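Side-chain contacts in DNA-dependent metalloprotease WSS1 homolog 2 (Schizosaccharomyces pombe, PDB 5JIG), which probably cleaves DNA-bound proteins as a DNA-dependent zinc metalloprotease, in the repair of toxic DNA-protein crosslinks: residues I96-L99 / T100-V103; K35-S39 / H40-V44; R86-K89 / T90-T94; Y23-R26 / L27-D30; F111-L114 / F115-L118. All coordinates share one frame; numbering follows the deposited sequence. Where two conformers were deposited one is given.

Contact 1: residues I96-L99 / T100-V103; sequences IHEL and THNV. With NI (nickel (II) ion), chain B.
His101 comes to the metal from one helical turn beyond His97, and its side chain can be followed outward atom by atom. CB rests 3.3 Å from Glu98 O, and CG lies 4.0 Å from His97 O. CG stands anti to the carbonyl carbon (chi1 -74°), which turns the ring back along the preceding turn. ND1 is engaged by the backbone O of His104, a bond that helps fix the rotation of the ring. On the other branch CD2 has Glu98 OE1 at 3.6 Å, in the ring plane at its edge; carboxylate and imidazole planes are 25° apart.

At the tip NE2 binds nickel at 2.1 Å, matched by His97 NE2 at the same 2.1 Å. This is the HExxH motif of zinc metalloproteases, with His107 as third histidine ligand and Glu98 as the predicted active-site residue; nickel occupies the catalytic zinc site here, and waters 1 and 2 are bound to it. The imidazoles of His97 and His101 meet obliquely, planes at 69°.

Behind the site, Ile96 O takes Thr100 OG1 (2.8 Å) and Thr100 N (3.0 Å) from opposite faces of its plane, while Leu99 O accepts from Asn102 N at 2.9 Å.

Contact 2: residues K35-S39 / H40-V44; sequences KIMDS and HRWTV
A Schellman motif ends helix 31-40, made by Met37, Asp38, Arg41 and Trp42, where the chain turns out of the helix toward strand 44-50. The evidence is the positive phi of Arg41 (54°) and two bonds back into the last turn. Trp42 N donates to Met37 O at 2.9 Å; the donor lies in the carbonyl plane and the N-H...O angle is 165°. A weak bond runs from Arg41 N to Asp38 O at 3.2 Å. One step earlier His40 N still makes the regular helical bond to Ile36 O.

Side chains also meet across the turn. Met37 and Trp42, already joined by the backbone bond, also approach through carbon atoms, Met37 CG lying 4.4 Å from Trp42 CE3. The methionine chain bends at its last torsion (chi3 72°), which carries CE back to within 3.5 Å of Trp42 O and 4.0 Å of Val44 CG2; the Met37 and Val44 side chains cross at about a right angle. Over one face of the indole sits His40 CB, 3.4 Å above the plane and over its centre. In return Trp42 CZ2 lies 3.2 Å above one face of the His40 ring, offset toward its rim. The indole reaches inward to Leu99 of helix 88-100 and Leu118 of helix 109-122, with Asn102 and Val103 of the intervening loop against it, whereas Val44 leads into the sheet through backbone bonds with Thr5 and Asn7.

Contact 3: residues R86-K89 / T90-T94; sequences RDYK and TVKST
The ring of Tyr88 has Lys92, one helical turn on, over one face, and the guanidinium of Arg26 from helix 17-29 over the opposite face in a cation-pi contact. On the lysine side CB lies above the ring, and CD passes 4.0 Å from Tyr88 CE2 as the extended chain crosses obliquely. With its CG anti to the backbone N (chi1 176°), the lysine runs outward past the ring, and both polar ends reach the same carboxylate: Tyr88 OH hydrogen-bonds to Asp30 and Lys92 NZ forms a salt bridge with it.

The second flat group is the carboxylate of Asp87. Its OD1 is gripped by two donors of Thr90. Thr90 OG1 donates to Asp87 OD1 at 2.6 Å, on the syn side and close to the carboxylate plane, whereas the backbone N of Thr90, 3.1 Å from Asp87 OD1, comes from above that plane, 51° out of it. The aspartate CG stands between its own backbone N and carbonyl carbon (chi1 62°), which folds the carboxylate back over the first turn. Backbone bonds continue the pattern, with Val91 N on Asp87 O at 3.1 Å and Lys92 N on Tyr88 O at 2.8 Å. Outside the cap Arg86 CB packs 3.6 Å from Val91 CG2, bridging the residue before the cap and the fourth residue after it.

The geometry is that of an aspartate N-cap, with side-chain acceptance from the third residue beyond, and it starts helix 88-100, whose far end carries the HExxH motif.

Contact 4: residues Y23-R26 / L27-D30; sequences YLER and LRDD
Arg28 lays one face of its guanidinium over Glu25 CA, one turn back on the same helix, and its NH1 comes 3.8 Å from Glu25 CG. The two side chains run side by side, but their charged ends stay apart: Glu25 OE1 is 5.0 Å from Arg28 NH1, so any attraction is at long range. The guanidinium is held by a salt bridge to the adjacent Asp29, gripped side-on by two nitrogens. Arg28 NE reaches Asp29 OD1 at 2.9 Å, from above the carboxylate plane; Arg28 NH1 meets Asp29 OD2 at 3.1 Å on the syn side, with a nearly straight N-H...O angle of 178°. A bend at chi3 (66°) swings the group round to this partner. With a leucine in its place both N-H donors would go, and the Asp29 carboxylate would probably be left without its charged mate and freer to turn.

On another side of the helix Leu27 CD1 touches Tyr23 CD2 at 3.9 Å and Leu24 CD2 at 4.2 Å, while Leu27 N holds Tyr23 O at 3.0 Å. Tyr23 OH is fixed in turn by Arg86 O. Asp30 caps helix 31-40 through Ile33 N. Helix 17-29 thus sets Leu27 against Val91 and Leu95 of helix 88-100, and turns Leu24, Glu25 and Arg28 to Leu9 of strand 6-10.

Contact 5: residues F111-L114 / F115-L118; sequences FWEL and FRQL
Trp112 presents the edge of its six-membered ring to the face of Phe115, a T-shaped pair three residues apart on one helix. The planes stand at 82° and the ring centroids lie 5.2 Å apart. Trp112 CE3 is 3.6 Å from Phe115 CD2, and CZ3 hangs over the phenyl face toward its rim. Phe115 has CG anti to the backbone N (chi1 175°), which sets its ring alongside the indole, both pointing the same way. One indole face is covered by Phe111 CD2, 3.6 Å above the centre of the Trp112 ring.

These aromatics belong to helix 109-122, which follows the third metal ligand, His107; Phe111 packs on the rings of His97, His101 and His107, while Phe115 touches Ser93. With an alanine here instead of Phe115, the Trp112 edge would probably lose its ring face and a gap would open toward Ser93.

Elsewhere on the helix Trp112 O sits over one face of the Arg116 guanidinium, 3.6 Å above its plane and over its centre. Water 3 donates to Glu113 O at 2.8 Å and accepts a weak bond from Arg116 NE. The Glu113 carboxylate and Gln117 amide run alongside, planes 9° apart. Leu114 CG meets Leu118 CD1 at 3.9 Å.

Overall arrangement
Along the chain the order is contact 4, 2, 3, 1 and 5, all within one WLM domain. Contacts 3 and 1 mark the two ends of helix 88-100, with centres about 14 Å apart; contact 4 on helix 17-29 adjoins the first end, its centre about 11 Å from that of contact 3. Around the metal end, contact 5 on helix 109-122 lies about 9 Å from contact 1 and contact 2 about 11 Å, centre to centre, and Trp42 and Leu118 join these three by packing. Contacts 4 and 5 are furthest apart, about 21 Å, on opposite sides of the chain's centre. Helix 88-100 thus runs from its capped N-terminal start, beside helix 17-29, to the metal site.

Contact 1: residues I96-L99 / T100-V103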
# COMPACT_ATOMS: atom_id res chain seq x y z
N ILE A 96 -2.50 3.55 -1.79
CA ILE A 96 -2.56 4.29 -3.05
C ILE A 96 -1.87 5.63 -2.94
O ILE A 96 -1.17 6.04 -3.87
CB ILE A 96 -4.03 4.38 -3.55
CG1 ILE A 96 -4.57 2.97 -3.81
CG2 ILE A 96 -4.12 5.28 -4.74
CD1 ILE A 96 -6.03 2.89 -4.19
N HIS A 97 -2.03 6.32 -1.80
CA HIS A 97 -1.30 7.54 -1.54
C HIS A 97 0.21 7.28 -1.65
O HIS A 97 0.93 8.02 -2.36
CB HIS A 97 -1.70 8.06 -0.15
CG HIS A 97 -0.94 9.26 0.28
ND1 HIS A 97 -1.55 10.46 0.57
CD2 HIS A 97 0.38 9.48 0.52
CE1 HIS A 97 -0.62 11.32 0.97
NE2 HIS A 97 0.57 10.77 0.94
N GLU A 98 0.70 6.27 -0.96
CA GLU A 98 2.13 5.99 -1.02
C GLU A 98 2.59 5.63 -2.44
O GLU A 98 3.67 6.09 -2.85
CB GLU A 98 2.57 4.93 -0.03
CG GLU A 98 2.16 5.16 1.43
CD GLU A 98 2.34 6.47 1.98
OE1 GLU A 98 3.17 7.24 1.48
OE2 GLU A 98 1.62 6.72 3.00
N LEU A 99 1.83 4.87 -3.17
CA LEU A 99 2.20 4.57 -4.55
C LEU A 99 2.29 5.83 -5.40
O LEU A 99 3.14 5.93 -6.29
CB LEU A 99 1.22 3.59 -5.16
CG LEU A 99 1.35 2.14 -4.64
CD1 LEU A 99 0.16 1.34 -5.10
CD2 LEU A 99 2.63 1.47 -5.12
N THR A 100 1.40 6.81 -5.16
CA THR A 100 1.42 8.05 -5.89
C THR A 100 2.75 8.76 -5.72
O THR A 100 3.25 9.43 -6.63
CB THR A 100 0.23 8.94 -5.43
OG1 THR A 100 -1.00 8.27 -5.60
CG2 THR A 100 0.13 10.19 -6.27
N HIS A 101 3.38 8.63 -4.55
CA HIS A 101 4.69 9.17 -4.27
C HIS A 101 5.81 8.47 -5.06
O HIS A 101 6.95 8.95 -5.05
CB HIS A 101 5.04 9.11 -2.79
CG HIS A 101 4.33 10.12 -1.93
ND1 HIS A 101 4.42 11.47 -2.14
CD2 HIS A 101 3.66 9.96 -0.76
CE1 HIS A 101 3.78 12.08 -1.14
NE2 HIS A 101 3.32 11.21 -0.28
N ASN A 102 5.53 7.41 -5.80
CA ASN A 102 6.51 6.91 -6.77
C ASN A 102 6.79 7.96 -7.83
O ASN A 102 7.88 7.94 -8.42
CB ASN A 102 6.05 5.65 -7.43
CG ASN A 102 6.08 4.43 -6.52
OD1 ASN A 102 6.61 4.47 -5.41
ND2 ASN A 102 5.52 3.32 -6.97
N VAL A 103 5.82 8.85 -8.11
CA VAL A 103 5.90 9.85 -9.16
C VAL A 103 6.01 11.22 -8.59
O VAL A 103 6.80 12.04 -9.08
CB VAL A 103 4.64 9.72 -10.10
CG1 VAL A 103 4.64 10.74 -11.24
CG2 VAL A 103 4.52 8.31 -10.63
NI NI B . 2.39 11.56 1.54
O HOH W 1 4.22 12.17 2.45
O HOH W 2 1.62 11.68 3.57

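Contact 2: residues K35-S39 / H40-V44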
# COMPACT_ATOMS: atom_id res chain seq x y z
N LYS A 35 -4.11 -3.79 -10.50
CA LYS A 35 -4.43 -3.06 -11.71
C LYS A 35 -3.62 -1.81 -11.85
O LYS A 35 -3.11 -1.54 -12.92
CB LYS A 35 -5.96 -2.74 -11.71
CG LYS A 35 -6.48 -2.13 -12.96
CD LYS A 35 -6.79 -3.17 -13.96
CE LYS A 35 -7.48 -2.58 -15.19
NZ LYS A 35 -6.94 -3.06 -16.44
N ILE A 36 -3.51 -1.02 -10.77
CA ILE A 36 -2.75 0.19 -10.88
C ILE A 36 -1.24 -0.05 -10.96
O ILE A 36 -0.53 0.72 -11.63
CB ILE A 36 -3.12 1.24 -9.81
CG1 ILE A 36 -2.85 0.76 -8.40
CG2 ILE A 36 -4.55 1.68 -10.03
CD1 ILE A 36 -3.04 1.82 -7.33
N MET A 37 -0.72 -1.05 -10.26
CA MET A 37 0.71 -1.34 -10.38
C MET A 37 1.06 -1.79 -11.80
O MET A 37 2.11 -1.41 -12.33
CB MET A 37 1.15 -2.27 -9.31
CG MET A 37 0.98 -1.57 -7.95
SD MET A 37 1.52 -2.59 -6.52
CE MET A 37 3.32 -2.54 -6.72
N ASP A 38 0.16 -2.57 -12.42
CA ASP A 38 0.36 -2.96 -13.82
C ASP A 38 0.24 -1.73 -14.71
O ASP A 38 1.09 -1.51 -15.58
CB ASP A 38 -0.67 -4.02 -14.21
CG ASP A 38 -0.32 -5.37 -13.69
OD1 ASP A 38 -1.23 -6.20 -13.57
OD2 ASP A 38 0.91 -5.71 -13.64
N SER A 39 -0.81 -0.92 -14.54
CA SER A 39 -1.02 0.23 -15.45
C SER A 39 0.10 1.22 -15.39
O SER A 39 0.50 1.80 -16.40
CB SER A 39 -2.37 0.91 -15.12
OG SER A 39 -3.44 0.02 -15.35
N HIS A 40 0.62 1.46 -14.18
CA HIS A 40 1.66 2.43 -13.97
C HIS A 40 3.08 1.83 -13.92
O HIS A 40 4.04 2.54 -13.72
CB HIS A 40 1.39 3.33 -12.76
CG HIS A 40 1.69 4.75 -12.98
ND1 HIS A 40 2.92 5.16 -13.37
CD2 HIS A 40 0.94 5.87 -12.93
CE1 HIS A 40 2.95 6.48 -13.52
NE2 HIS A 40 1.74 6.96 -13.25
N ARG A 41 3.18 0.54 -14.17
CA ARG A 41 4.47 -0.19 -14.26
C ARG A 41 5.33 0.03 -13.02
O ARG A 41 6.47 0.42 -13.11
CB ARG A 41 5.16 0.12 -15.56
CG ARG A 41 4.42 -0.35 -16.75
CD ARG A 41 5.02 -0.03 -18.10
NE ARG A 41 6.39 -0.40 -18.22
CZ ARG A 41 7.44 0.42 -18.24
NH1 ARG A 41 8.66 -0.11 -18.39
NH2 ARG A 41 7.32 1.75 -18.08
N TRP A 42 4.77 -0.29 -11.86
CA TRP A 42 5.48 -0.16 -10.58
C TRP A 42 5.81 -1.50 -10.00
O TRP A 42 4.95 -2.36 -9.80
CB TRP A 42 4.59 0.59 -9.59
CG TRP A 42 4.43 2.02 -9.88
CD1 TRP A 42 5.32 2.83 -10.49
CD2 TRP A 42 3.30 2.82 -9.60
NE1 TRP A 42 4.82 4.12 -10.58
CE2 TRP A 42 3.58 4.12 -10.03
CE3 TRP A 42 2.04 2.56 -9.03
CZ2 TRP A 42 2.64 5.18 -9.91
CZ3 TRP A 42 1.13 3.59 -8.94
CH2 TRP A 42 1.47 4.87 -9.31
N THR A 43 7.13 -1.68 -9.72
CA THR A 43 7.65 -2.76 -8.91
C THR A 43 8.20 -2.18 -7.64
O THR A 43 9.01 -1.24 -7.68
CB THR A 43 8.75 -3.52 -9.63
OG1 THR A 43 8.27 -4.05 -10.89
CG2 THR A 43 9.34 -4.57 -8.74
N VAL A 44 7.71 -2.63 -6.51
CA VAL A 44 8.15 -2.13 -5.19
C VAL A 44 8.85 -3.28 -4.48
O VAL A 44 8.24 -4.31 -4.16
CB VAL A 44 6.94 -1.60 -4.39
CG1 VAL A 44 7.35 -1.25 -2.98
CG2 VAL A 44 6.34 -0.41 -5.11

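Contact 3: residues R86-K89 / T90-T94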
# COMPACT_ATOMS: atom_id res chain seq x y z
N ARG A 86 -6.37 -1.42 11.78
CA ARG A 86 -7.11 -0.41 10.96
C ARG A 86 -7.98 -1.02 9.83
O ARG A 86 -7.67 -2.08 9.33
CB ARG A 86 -6.07 0.55 10.36
CG ARG A 86 -5.40 1.40 11.37
CD ARG A 86 -4.24 2.23 10.82
NE ARG A 86 -3.64 2.83 12.01
CZ ARG A 86 -4.14 3.89 12.62
NH1 ARG A 86 -5.15 4.57 12.06
NH2 ARG A 86 -3.58 4.30 13.74
N ASP A 87 -9.05 -0.33 9.50
CA ASP A 87 -9.96 -0.85 8.49
C ASP A 87 -9.31 -0.89 7.11
O ASP A 87 -8.50 -0.01 6.73
CB ASP A 87 -11.25 -0.08 8.44
CG ASP A 87 -11.06 1.28 8.09
OD1 ASP A 87 -11.36 1.63 6.93
OD2 ASP A 87 -10.61 2.05 8.94
N TYR A 88 -9.67 -1.91 6.35
CA TYR A 88 -9.07 -2.16 5.07
C TYR A 88 -9.21 -1.00 4.11
O TYR A 88 -8.25 -0.66 3.39
CB TYR A 88 -9.60 -3.45 4.46
CG TYR A 88 -8.87 -3.86 3.22
CD1 TYR A 88 -7.63 -4.44 3.30
CD2 TYR A 88 -9.39 -3.61 1.97
CE1 TYR A 88 -6.92 -4.79 2.16
CE2 TYR A 88 -8.71 -3.98 0.81
CZ TYR A 88 -7.44 -4.56 0.92
OH TYR A 88 -6.71 -4.92 -0.17
N LYS A 89 -10.41 -0.43 4.01
CA LYS A 89 -10.60 0.62 3.05
C LYS A 89 -9.61 1.76 3.31
O LYS A 89 -9.06 2.35 2.34
CB LYS A 89 -12.03 1.12 3.11
CG LYS A 89 -12.45 2.22 2.25
CD LYS A 89 -13.93 2.41 2.19
CE LYS A 89 -14.70 1.15 2.47
NZ LYS A 89 -14.48 0.10 1.46
N THR A 90 -9.43 2.12 4.57
CA THR A 90 -8.55 3.20 4.89
C THR A 90 -7.10 2.88 4.56
O THR A 90 -6.38 3.71 3.99
CB THR A 90 -8.73 3.58 6.38
OG1 THR A 90 -10.14 3.89 6.60
CG2 THR A 90 -7.90 4.73 6.82
N VAL A 91 -6.66 1.68 4.91
CA VAL A 91 -5.28 1.29 4.61
C VAL A 91 -5.02 1.16 3.14
O VAL A 91 -3.97 1.60 2.64
CB VAL A 91 -4.91 0.02 5.41
CG1 VAL A 91 -3.52 -0.49 4.99
CG2 VAL A 91 -4.95 0.30 6.91
N LYS A 92 -5.96 0.59 2.39
CA LYS A 92 -5.82 0.53 0.94
C LYS A 92 -5.63 1.93 0.35
O LYS A 92 -4.80 2.12 -0.54
CB LYS A 92 -7.00 -0.21 0.32
CG LYS A 92 -6.97 -0.23 -1.21
CD LYS A 92 -8.06 -1.06 -1.81
CE LYS A 92 -8.16 -0.90 -3.29
NZ LYS A 92 -9.06 -1.86 -3.94
N SER A 93 -6.41 2.88 0.80
CA SER A 93 -6.27 4.24 0.30
C SER A 93 -4.95 4.86 0.69
O SER A 93 -4.33 5.57 -0.11
CB SER A 93 -7.44 5.10 0.81
OG SER A 93 -7.35 6.40 0.26
N THR A 94 -4.45 4.60 1.90
CA THR A 94 -3.11 5.01 2.27
C THR A 94 -2.06 4.38 1.35
O THR A 94 -1.13 5.05 0.91
CB THR A 94 -2.81 4.73 3.73
OG1 THR A 94 -3.70 5.49 4.54
CG2 THR A 94 -1.37 5.00 4.11

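Contact 4: residues Y23-R26 / L27-D30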
# COMPACT_ATOMS: atom_id res chain seq x y z
N TYR A 23 -2.75 -9.40 6.24
CA TYR A 23 -3.19 -8.08 5.82
C TYR A 23 -2.31 -7.60 4.64
O TYR A 23 -2.84 -7.13 3.60
CB TYR A 23 -3.11 -7.13 7.01
CG TYR A 23 -4.00 -5.90 6.98
CD1 TYR A 23 -4.58 -5.46 8.14
CD2 TYR A 23 -4.24 -5.17 5.84
CE1 TYR A 23 -5.39 -4.34 8.17
CE2 TYR A 23 -5.04 -4.05 5.84
CZ TYR A 23 -5.63 -3.64 7.01
OH TYR A 23 -6.45 -2.53 6.96
N LEU A 24 -0.99 -7.68 4.77
CA LEU A 24 -0.12 -7.30 3.68
C LEU A 24 -0.35 -8.17 2.43
O LEU A 24 -0.29 -7.66 1.31
CB LEU A 24 1.36 -7.35 4.07
CG LEU A 24 1.77 -6.31 5.16
CD1 LEU A 24 3.29 -6.40 5.33
CD2 LEU A 24 1.37 -4.90 4.79
N GLU A 25 -0.56 -9.47 2.62
CA GLU A 25 -0.81 -10.35 1.48
C GLU A 25 -2.08 -9.91 0.75
O GLU A 25 -2.14 -9.91 -0.47
CB GLU A 25 -0.93 -11.79 1.92
CG GLU A 25 0.37 -12.39 2.41
CD GLU A 25 0.15 -13.75 3.11
OE1 GLU A 25 1.15 -14.45 3.29
OE2 GLU A 25 -0.95 -14.07 3.49
N ARG A 26 -3.10 -9.54 1.52
CA ARG A 26 -4.36 -9.09 0.94
C ARG A 26 -4.13 -7.84 0.11
O ARG A 26 -4.68 -7.73 -1.02
CB ARG A 26 -5.41 -8.84 2.02
CG ARG A 26 -6.74 -8.34 1.48
CD ARG A 26 -7.69 -8.08 2.58
NE ARG A 26 -8.94 -7.60 2.12
CZ ARG A 26 -9.94 -7.21 2.96
NH1 ARG A 26 -11.01 -6.69 2.53
NH2 ARG A 26 -9.76 -7.20 4.26
N LEU A 27 -3.38 -6.89 0.61
CA LEU A 27 -3.07 -5.66 -0.14
C LEU A 27 -2.30 -5.97 -1.42
O LEU A 27 -2.59 -5.43 -2.48
CB LEU A 27 -2.30 -4.70 0.74
CG LEU A 27 -3.11 -4.07 1.87
CD1 LEU A 27 -2.21 -3.53 2.96
CD2 LEU A 27 -4.04 -2.95 1.38
N ARG A 28 -1.27 -6.82 -1.31
CA ARG A 28 -0.49 -7.17 -2.48
C ARG A 28 -1.37 -7.79 -3.56
O ARG A 28 -1.18 -7.54 -4.75
CB ARG A 28 0.62 -8.12 -2.07
CG ARG A 28 1.49 -8.60 -3.24
CD ARG A 28 2.41 -9.71 -2.82
NE ARG A 28 1.54 -10.88 -2.47
CZ ARG A 28 1.89 -11.90 -1.69
NH1 ARG A 28 0.95 -12.79 -1.37
NH2 ARG A 28 3.16 -12.08 -1.26
N ASP A 29 -2.29 -8.64 -3.13
CA ASP A 29 -3.09 -9.45 -4.02
C ASP A 29 -4.41 -8.76 -4.44
O ASP A 29 -5.17 -9.29 -5.25
CB ASP A 29 -3.32 -10.80 -3.42
CG ASP A 29 -1.97 -11.58 -3.20
OD1 ASP A 29 -0.97 -11.20 -3.88
OD2 ASP A 29 -1.98 -12.47 -2.37
N ASP A 30 -4.66 -7.59 -3.90
CA ASP A 30 -5.88 -6.83 -4.16
C ASP A 30 -5.94 -6.54 -5.64
O ASP A 30 -5.00 -6.03 -6.23
CB ASP A 30 -5.83 -5.54 -3.34
CG ASP A 30 -7.05 -4.67 -3.49
OD1 ASP A 30 -7.18 -4.03 -4.55
OD2 ASP A 30 -7.87 -4.61 -2.54

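Contact 5: residues F111-L114 / F115-L118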
# COMPACT_ATOMS: atom_id res chain seq x y z
N PHE A 111 0.01 15.44 -7.76
CA PHE A 111 -0.16 14.30 -6.82
C PHE A 111 -1.58 13.93 -6.69
O PHE A 111 -1.96 12.79 -6.87
CB PHE A 111 0.49 14.67 -5.47
CG PHE A 111 0.33 13.57 -4.41
CD1 PHE A 111 1.34 12.67 -4.13
CD2 PHE A 111 -0.87 13.43 -3.68
CE1 PHE A 111 1.13 11.62 -3.24
CE2 PHE A 111 -1.08 12.39 -2.79
CZ PHE A 111 -0.07 11.49 -2.59
N TRP A 112 -2.46 14.92 -6.34
CA TRP A 112 -3.83 14.56 -6.06
C TRP A 112 -4.60 14.15 -7.31
O TRP A 112 -5.50 13.31 -7.24
CB TRP A 112 -4.53 15.65 -5.25
CG TRP A 112 -4.01 15.77 -3.87
CD1 TRP A 112 -3.32 16.82 -3.33
CD2 TRP A 112 -4.10 14.79 -2.83
NE1 TRP A 112 -2.96 16.55 -2.05
CE2 TRP A 112 -3.44 15.32 -1.70
CE3 TRP A 112 -4.70 13.52 -2.72
CZ2 TRP A 112 -3.37 14.62 -0.50
CZ3 TRP A 112 -4.61 12.84 -1.52
CH2 TRP A 112 -3.95 13.38 -0.45
N GLU A 113 -4.25 14.71 -8.49
CA GLU A 113 -4.86 14.26 -9.70
C GLU A 113 -4.58 12.75 -9.95
O GLU A 113 -5.50 11.97 -10.22
CB GLU A 113 -4.35 15.12 -10.87
CG GLU A 113 -4.86 14.71 -12.21
CD GLU A 113 -4.25 15.51 -13.36
OE1 GLU A 113 -4.97 16.07 -14.12
OE2 GLU A 113 -3.00 15.69 -13.42
N LEU A 114 -3.32 12.38 -9.85
CA LEU A 114 -2.97 10.99 -10.03
C LEU A 114 -3.59 10.12 -8.93
O LEU A 114 -4.12 9.07 -9.23
CB LEU A 114 -1.46 10.82 -10.05
CG LEU A 114 -1.02 9.36 -10.36
CD1 LEU A 114 -1.54 8.80 -11.62
CD2 LEU A 114 0.51 9.26 -10.27
N PHE A 115 -3.57 10.58 -7.68
CA PHE A 115 -4.21 9.83 -6.61
C PHE A 115 -5.67 9.54 -6.92
O PHE A 115 -6.15 8.44 -6.72
CB PHE A 115 -4.08 10.61 -5.30
CG PHE A 115 -4.81 9.95 -4.16
CD1 PHE A 115 -4.26 8.93 -3.43
CD2 PHE A 115 -6.09 10.36 -3.79
CE1 PHE A 115 -4.93 8.32 -2.40
CE2 PHE A 115 -6.77 9.77 -2.75
CZ PHE A 115 -6.18 8.75 -2.05
N ARG A 116 -6.42 10.56 -7.40
CA ARG A 116 -7.82 10.32 -7.72
C ARG A 116 -7.99 9.30 -8.87
O ARG A 116 -8.88 8.46 -8.86
CB ARG A 116 -8.51 11.64 -8.09
CG ARG A 116 -8.79 12.57 -6.91
CD ARG A 116 -9.71 13.70 -7.32
NE ARG A 116 -9.14 14.53 -8.37
CZ ARG A 116 -8.32 15.54 -8.19
NH1 ARG A 116 -7.74 16.10 -9.25
NH2 ARG A 116 -8.03 15.99 -7.01
N GLN A 117 -7.10 9.41 -9.86
CA GLN A 117 -7.19 8.48 -11.01
C GLN A 117 -6.89 7.05 -10.58
O GLN A 117 -7.55 6.11 -11.02
CB GLN A 117 -6.20 8.95 -12.06
CG GLN A 117 -6.67 10.23 -12.73
CD GLN A 117 -5.57 10.92 -13.50
OE1 GLN A 117 -4.42 10.86 -13.23
NE2 GLN A 117 -5.98 11.81 -14.31
N LEU A 118 -5.87 6.91 -9.75
CA LEU A 118 -5.52 5.57 -9.24
C LEU A 118 -6.61 5.00 -8.34
O LEU A 118 -6.93 3.83 -8.39
CB LEU A 118 -4.19 5.62 -8.48
CG LEU A 118 -2.96 6.05 -9.26
CD1 LEU A 118 -1.80 6.22 -8.26
CD2 LEU A 118 -2.55 5.09 -10.31
O HOH W 3 -7.92 13.17 -11.10
O HOH W 4 -2.38 12.36 -14.31